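Local coordinates for protein prephenate dehydratase (Arthrobacter aurescens, PDB 3MWB) that probably catalyses the decarboxylation and dehydration of prephenate to 3-phenylpyruvate, a step in L-phenylalanine biosynthesis, and binds L-phenylalanine in its ACT domain, at residues 21-26 / 32-37; 62-67 / 134-139. All coordinates share one frame; numbering follows the deposited sequence.

Interaction 1: residues 21-26 / 32-37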
ATOM      1  N   ALA A  21      15.651 -30.061  28.603  1.00 50.59           N
ATOM      2  CA  ALA A  21      16.530 -29.060  29.223  1.00 51.54           C
ATOM      3  C   ALA A  21      15.868 -27.687  29.284  1.00 48.39           C
ATOM      4  O   ALA A  21      15.993 -26.988  30.275  1.00 48.94           O
ATOM      5  CB  ALA A  21      17.880 -28.988  28.489  1.00 53.32           C
ATOM      6  N   ALA A  22      15.137 -27.338  28.227  1.00 45.89           N
ATOM      7  CA  ALA A  22      14.409 -26.067  28.128  1.00 43.69           C
ATOM      8  C   ALA A  22      13.196 -25.987  29.054  1.00 42.53           C
ATOM      9  O   ALA A  22      12.971 -24.969  29.694  1.00 42.40           O
ATOM     10  CB  ALA A  22      13.979 -25.828  26.687  1.00 42.14           C
ATOM     11  N   LEU A  23      12.396 -27.049  29.097  1.00 42.07           N
ATOM     12  CA  LEU A  23      11.307 -27.145  30.069  1.00 41.96           C
ATOM     13  C   LEU A  23      11.846 -26.979  31.479  1.00 44.17           C
ATOM     14  O   LEU A  23      11.228 -26.325  32.321  1.00 43.71           O
ATOM     15  CB  LEU A  23      10.612 -28.509  29.960  1.00 41.86           C
ATOM     16  CG  LEU A  23       9.410 -28.769  30.876  1.00 41.47           C
ATOM     17  CD1 LEU A  23       8.383 -27.611  30.823  1.00 38.52           C
ATOM     18  CD2 LEU A  23       8.758 -30.102  30.511  1.00 42.48           C
HETATM   19  N   MSE A  24      13.010 -27.574  31.714  1.00 47.42           N
HETATM   20  CA  MSE A  24      13.652 -27.582  33.035  0.50 50.89           C
HETATM   21  C   MSE A  24      13.955 -26.185  33.572  1.00 51.24           C
HETATM   22  O   MSE A  24      14.117 -26.001  34.786  1.00 52.96           O
HETATM   23  CB  MSE A  24      14.933 -28.421  33.002  0.50 54.14           C
HETATM   24  CG  MSE A  24      14.688 -29.912  33.128  0.50 57.33           C
HETATM   25 SE   MSE A  24      13.685 -30.302  34.746  0.50 63.47          SE
HETATM   26  CE  MSE A  24      12.257 -29.027  34.490  0.50 57.36           C
ATOM     27  N   GLN A  25      14.025 -25.202  32.664  1.00 49.96           N
ATOM     28  CA  GLN A  25      14.336 -23.801  33.011  0.50 50.63           C
ATOM     29  C   GLN A  25      13.098 -22.987  33.414  1.00 49.66           C
ATOM     30  O   GLN A  25      13.218 -21.912  33.991  1.00 50.43           O
ATOM     31  CB  GLN A  25      15.094 -23.088  31.867  0.50 50.15           C
ATOM     32  CG  GLN A  25      14.213 -22.304  30.871  0.50 46.88           C
ATOM     33  CD  GLN A  25      14.992 -21.316  30.008  0.50 46.18           C
ATOM     34  OE1 GLN A  25      16.103 -21.593  29.569  0.50 46.02           O
ATOM     35  NE2 GLN A  25      14.393 -20.163  29.751  0.50 45.52           N
ATOM     36  N   VAL A  26      11.905 -23.494  33.090  1.00 47.83           N
ATOM     37  CA  VAL A  26      10.646 -22.803  33.447  1.00 47.62           C
ATOM     38  C   VAL A  26      10.409 -22.896  34.950  1.00 49.64           C
ATOM     39  O   VAL A  26      10.516 -23.983  35.509  1.00 50.76           O
ATOM     40  CB  VAL A  26       9.430 -23.414  32.716  1.00 45.62           C
ATOM     41  CG1 VAL A  26       8.170 -22.583  32.960  1.00 45.60           C
ATOM     42  CG2 VAL A  26       9.717 -23.544  31.226  1.00 43.44           C
ATOM     43  N   ALA A  32       7.826 -30.371  38.937  1.00 57.25           N
ATOM     44  CA  ALA A  32       6.527 -30.692  38.344  1.00 54.13           C
ATOM     45  C   ALA A  32       6.586 -31.993  37.538  1.00 53.71           C
ATOM     46  O   ALA A  32       7.669 -32.517  37.257  1.00 55.10           O
ATOM     47  CB  ALA A  32       6.042 -29.553  37.468  1.00 51.49           C
ATOM     48  N   THR A  33       5.416 -32.513  37.183  1.00 51.25           N
ATOM     49  CA  THR A  33       5.332 -33.719  36.377  1.00 50.72           C
ATOM     50  C   THR A  33       5.688 -33.360  34.941  1.00 48.08           C
ATOM     51  O   THR A  33       5.082 -32.466  34.347  1.00 45.06           O
ATOM     52  CB  THR A  33       3.930 -34.358  36.474  1.00 50.46           C
ATOM     53  OG1 THR A  33       3.638 -34.656  37.846  1.00 53.39           O
ATOM     54  CG2 THR A  33       3.858 -35.652  35.688  1.00 50.86           C
ATOM     55  N   ARG A  34       6.707 -34.020  34.408  1.00 32.31           N
ATOM     56  CA  ARG A  34       7.135 -33.797  33.026  1.00 31.86           C
ATOM     57  C   ARG A  34       6.999 -35.084  32.217  1.00 30.15           C
ATOM     58  O   ARG A  34       7.681 -36.069  32.460  1.00 30.24           O
ATOM     59  CB  ARG A  34       8.563 -33.234  32.963  1.00 33.82           C
ATOM     60  CG  ARG A  34       8.779 -32.006  33.835  1.00 37.71           C
ATOM     61  CD  ARG A  34      10.222 -31.507  33.807  1.00 43.66           C
ATOM     62  NE  ARG A  34      11.211 -32.545  34.120  1.00 46.12           N
ATOM     63  CZ  ARG A  34      11.538 -32.944  35.350  1.00 47.31           C
ATOM     64  NH1 ARG A  34      10.974 -32.395  36.422  1.00 46.43           N
ATOM     65  NH2 ARG A  34      12.453 -33.893  35.507  1.00 49.01           N
ATOM     66  N   ILE A  35       6.102 -35.046  31.244  1.00 29.44           N
ATOM     67  CA  ILE A  35       5.776 -36.204  30.415  0.50 28.88           C
ATOM     68  C   ILE A  35       6.429 -36.076  29.036  1.00 28.67           C
ATOM     69  O   ILE A  35       6.094 -35.157  28.281  1.00 29.09           O
ATOM     70  CB  ILE A  35       4.251 -36.326  30.220  0.50 29.37           C
ATOM     71  CG1 ILE A  35       3.522 -36.346  31.569  0.50 30.30           C
ATOM     72  CG2 ILE A  35       3.906 -37.555  29.376  0.50 29.79           C
ATOM     73  CD1 ILE A  35       3.991 -37.432  32.477  0.50 29.70           C
ATOM     74  N   PRO A  36       7.356 -36.992  28.697  1.00 29.47           N
ATOM     75  CA  PRO A  36       7.898 -36.927  27.333  1.00 30.48           C
ATOM     76  C   PRO A  36       6.927 -37.524  26.327  1.00 30.31           C
ATOM     77  O   PRO A  36       6.285 -38.538  26.613  1.00 31.57           O
ATOM     78  CB  PRO A  36       9.151 -37.803  27.406  1.00 32.72           C
ATOM     79  CG  PRO A  36       8.853 -38.779  28.493  1.00 34.03           C
ATOM     80  CD  PRO A  36       8.007 -38.047  29.503  1.00 30.32           C
ATOM     81  N   CYS A  37       6.806 -36.893  25.169  1.00 29.63           N
ATOM     82  CA  CYS A  37       5.885 -37.387  24.155  1.00 30.43           C
ATOM     83  C   CYS A  37       6.651 -37.653  22.882  1.00 30.60           C
ATOM     84  O   CYS A  37       7.645 -36.994  22.609  1.00 31.07           O
ATOM     85  CB  CYS A  37       4.748 -36.401  23.906  1.00 28.91           C
ATOM     86  SG  CYS A  37       3.686 -36.191  25.324  1.00 33.53           S
TER
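Arg34 lies under the tail of selenomethionine Met24, whose selenium covers one face of the guanidinium, centred over the group and 3.4 Å above its plane. In the conformer described here, Met24 reaches this place through two bends, at chi2 (-56°) and chi3 (51°), which fold the chain so that SE and CE come to lie on the arginine; the two side chains cross at about a right angle. Its methyl CE sits further back along the arginine, against CD and NE.

Nearer the backbone, the aliphatic part of Arg34 is used instead. Leu23, with CG swung opposite its own backbone N (chi1 -178°), brings CD2 to 3.8 Å from Arg34 CG and 4.0 Å from Arg34 CB. One long side chain is thus shared by a hydrocarbon and a selenoether partner, while its charged end is held elsewhere: NH1 donates to Ala29 O in the connecting loop, and NE has a long, weak ion pair with Glu20. A leucine in its place is likely to leave Ala29 O without the NH1 donor and Met24 SE without the flat group it covers.

Leu23 to Val26 form a type I turn, in which Val26 N bonds to Leu23 O at 3.0 Å. Leu23 also packs on Tyr9 and Phe11 of strand 8-12, the parallel neighbour of strand 33-37. The contact therefore closes helix 18-23 onto the sheet, as is characteristic of a beta-alpha-beta crossover.

Interaction 2: residues 62-67 / 134-139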
ATOM      1  N   SER A  62      15.729 -25.935  16.284  1.00 27.84           N
ATOM      2  CA  SER A  62      15.680 -27.102  17.150  1.00 25.95           C
ATOM      3  C   SER A  62      16.750 -28.114  16.745  1.00 27.04           C
ATOM      4  O   SER A  62      16.830 -28.539  15.580  1.00 27.13           O
ATOM      5  CB  SER A  62      14.310 -27.764  17.080  1.00 24.78           C
ATOM      6  OG  SER A  62      14.311 -28.977  17.811  1.00 24.11           O
ATOM      7  N   VAL A  63      17.558 -28.506  17.726  1.00 26.38           N
ATOM      8  CA  VAL A  63      18.628 -29.469  17.519  1.00 27.97           C
ATOM      9  C   VAL A  63      18.038 -30.865  17.313  1.00 27.79           C
ATOM     10  O   VAL A  63      18.716 -31.760  16.819  1.00 28.58           O
ATOM     11  CB  VAL A  63      19.593 -29.446  18.725  1.00 27.53           C
ATOM     12  CG1 VAL A  63      20.436 -30.693  18.777  1.00 30.83           C
ATOM     13  CG2 VAL A  63      20.457 -28.227  18.645  1.00 30.57           C
ATOM     14  N   GLU A  64      16.766 -31.010  17.681  1.00 26.25           N
ATOM     15  CA  GLU A  64      16.090 -32.297  17.741  1.00 27.32           C
ATOM     16  C   GLU A  64      15.031 -32.437  16.649  1.00 27.60           C
ATOM     17  O   GLU A  64      14.361 -33.464  16.558  1.00 29.05           O
ATOM     18  CB  GLU A  64      15.408 -32.451  19.110  1.00 25.41           C
ATOM     19  CG  GLU A  64      16.315 -32.227  20.337  1.00 27.02           C
ATOM     20  CD  GLU A  64      17.391 -33.312  20.559  1.00 28.52           C
ATOM     21  OE1 GLU A  64      17.505 -34.285  19.773  1.00 27.14           O
ATOM     22  OE2 GLU A  64      18.148 -33.179  21.554  1.00 29.28           O
ATOM     23  N   GLY A  65      14.872 -31.404  15.829  1.00 28.16           N
ATOM     24  CA  GLY A  65      13.740 -31.344  14.906  1.00 28.17           C
ATOM     25  C   GLY A  65      12.472 -30.895  15.626  1.00 26.79           C
ATOM     26  O   GLY A  65      12.523 -30.301  16.707  1.00 24.95           O
ATOM     27  N   GLY A  66      11.325 -31.151  15.011  1.00 26.58           N
ATOM     28  CA  GLY A  66      10.052 -30.732  15.591  1.00 25.76           C
ATOM     29  C   GLY A  66       9.478 -29.376  15.180  1.00 25.71           C
ATOM     30  O   GLY A  66       8.304 -29.128  15.422  1.00 25.62           O
ATOM     31  N   VAL A  67      10.272 -28.502  14.561  1.00 26.63           N
ATOM     32  CA  VAL A  67       9.808 -27.122  14.261  1.00 26.48           C
ATOM     33  C   VAL A  67       8.610 -27.019  13.288  1.00 26.42           C
ATOM     34  O   VAL A  67       7.603 -26.398  13.616  1.00 24.84           O
ATOM     35  CB  VAL A  67      10.984 -26.183  13.851  1.00 28.22           C
ATOM     36  CG1 VAL A  67      10.494 -24.957  13.080  1.00 29.72           C
ATOM     37  CG2 VAL A  67      11.777 -25.770  15.090  1.00 26.00           C
ATOM     38  N   GLY A 134      21.188 -40.400  13.967  1.00 39.04           N
ATOM     39  CA  GLY A 134      20.344 -40.844  15.074  1.00 38.77           C
ATOM     40  C   GLY A 134      18.979 -40.179  15.005  1.00 37.93           C
ATOM     41  O   GLY A 134      18.824 -39.170  14.318  1.00 38.08           O
ATOM     42  N   SER A 135      17.996 -40.733  15.719  1.00 37.45           N
ATOM     43  CA  SER A 135      16.641 -40.166  15.773  1.00 37.18           C
ATOM     44  C   SER A 135      16.561 -38.883  16.614  1.00 36.39           C
ATOM     45  O   SER A 135      15.767 -37.989  16.318  1.00 35.88           O
ATOM     46  CB  SER A 135      15.630 -41.213  16.286  1.00 37.19           C
ATOM     47  OG  SER A 135      15.936 -41.550  17.633  1.00 37.22           O
ATOM     48  N   SER A 136      17.380 -38.813  17.662  1.00 36.26           N
ATOM     49  CA  SER A 136      17.530 -37.620  18.508  1.00 36.33           C
ATOM     50  C   SER A 136      18.895 -37.662  19.201  1.00 36.78           C
ATOM     51  O   SER A 136      19.553 -38.709  19.194  1.00 37.14           O
ATOM     52  CB  SER A 136      16.399 -37.514  19.547  1.00 36.68           C
ATOM     53  OG  SER A 136      16.435 -38.566  20.501  1.00 36.28           O
ATOM     54  N   THR A 137      19.330 -36.539  19.776  1.00 36.69           N
ATOM     55  CA  THR A 137      20.585 -36.523  20.518  1.00 37.17           C
ATOM     56  C   THR A 137      20.522 -37.486  21.710  1.00 37.66           C
ATOM     57  O   THR A 137      21.472 -38.232  21.960  1.00 37.68           O
ATOM     58  CB  THR A 137      21.041 -35.086  20.984  1.00 37.21           C
ATOM     59  OG1 THR A 137      20.152 -34.570  21.990  1.00 35.16           O
ATOM     60  CG2 THR A 137      21.114 -34.116  19.789  1.00 37.08           C
ATOM     61  N   ALA A 138      19.397 -37.456  22.423  1.00 37.80           N
ATOM     62  CA  ALA A 138      19.184 -38.310  23.597  1.00 38.48           C
ATOM     63  C   ALA A 138      19.259 -39.802  23.253  1.00 38.97           C
ATOM     64  O   ALA A 138      19.962 -40.539  23.932  1.00 39.19           O
ATOM     65  CB  ALA A 138      17.857 -37.978  24.282  1.00 37.84           C
ATOM     66  N   ALA A 139      18.548 -40.236  22.209  1.00 38.84           N
ATOM     67  CA  ALA A 139      18.593 -41.640  21.774  1.00 39.72           C
ATOM     68  C   ALA A 139      20.008 -42.064  21.383  1.00 40.39           C
ATOM     69  O   ALA A 139      20.445 -43.172  21.701  1.00 40.26           O
ATOM     70  CB  ALA A 139      17.617 -41.905  20.630  1.00 39.33           C
TER
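Glu64 meets Thr137 across the two lobes of the periplasmic-binding-protein-like fold, at the N-terminus of helix 137-143. Its CB leaves a loop that Ser62 shapes as an ST turn, OG accepting from Glu64 N. CG stands opposite the carbonyl carbon (chi1 -53°), and the chain bends at chi2 (-69°), which brings the carboxylate to the first turn of the helix. CD comes to 3.4 Å from Thr137 OG1, and beyond it the two oxygens divide the work. OE1 offers its syn lone pair to Thr137 N at 2.9 Å, in a nearly straight bond (168°), and also lies against Ser136 CB. OE2 accepts from Thr137 OG1 in a very short bond of 2.5 Å, its exact length doubtful, and takes a second donor, Phe18 N, from the start of helix 18-23. With both oxygens engaged, the buried carboxylate probably has little freedom to turn about its last bond.

The helix start is thus served twice: Glu64 takes its first N-H, while Ser136, the N-cap residue, accepts from Ala139 N through OG at 3.2 Å. Beside this polar pairing the branched side chains of the two segments cross at about a right angle, with Val63 CG1 3.6 Å from Thr137 CG2.

Overall arrangement
Interaction 1 closes along the chain before interaction 2 opens, and both fall within the prephenate dehydratase region. Their centres are about 16 Å apart and their nearest atoms about 8 Å apart, without touching. Interaction 1 is internal to one lobe, joining helix 18-23 to the edge strand of the sheet that contains 8-12 and 54-60. Interaction 2 starts from the loop after strand 54-60 and crosses to the helix that follows strand 130-133 of the other sheet. Helix 18-23 is common to both, since Phe18 touches the second contact. Together they illustrate two levels of construction: assembly of a lobe, then joining of lobes.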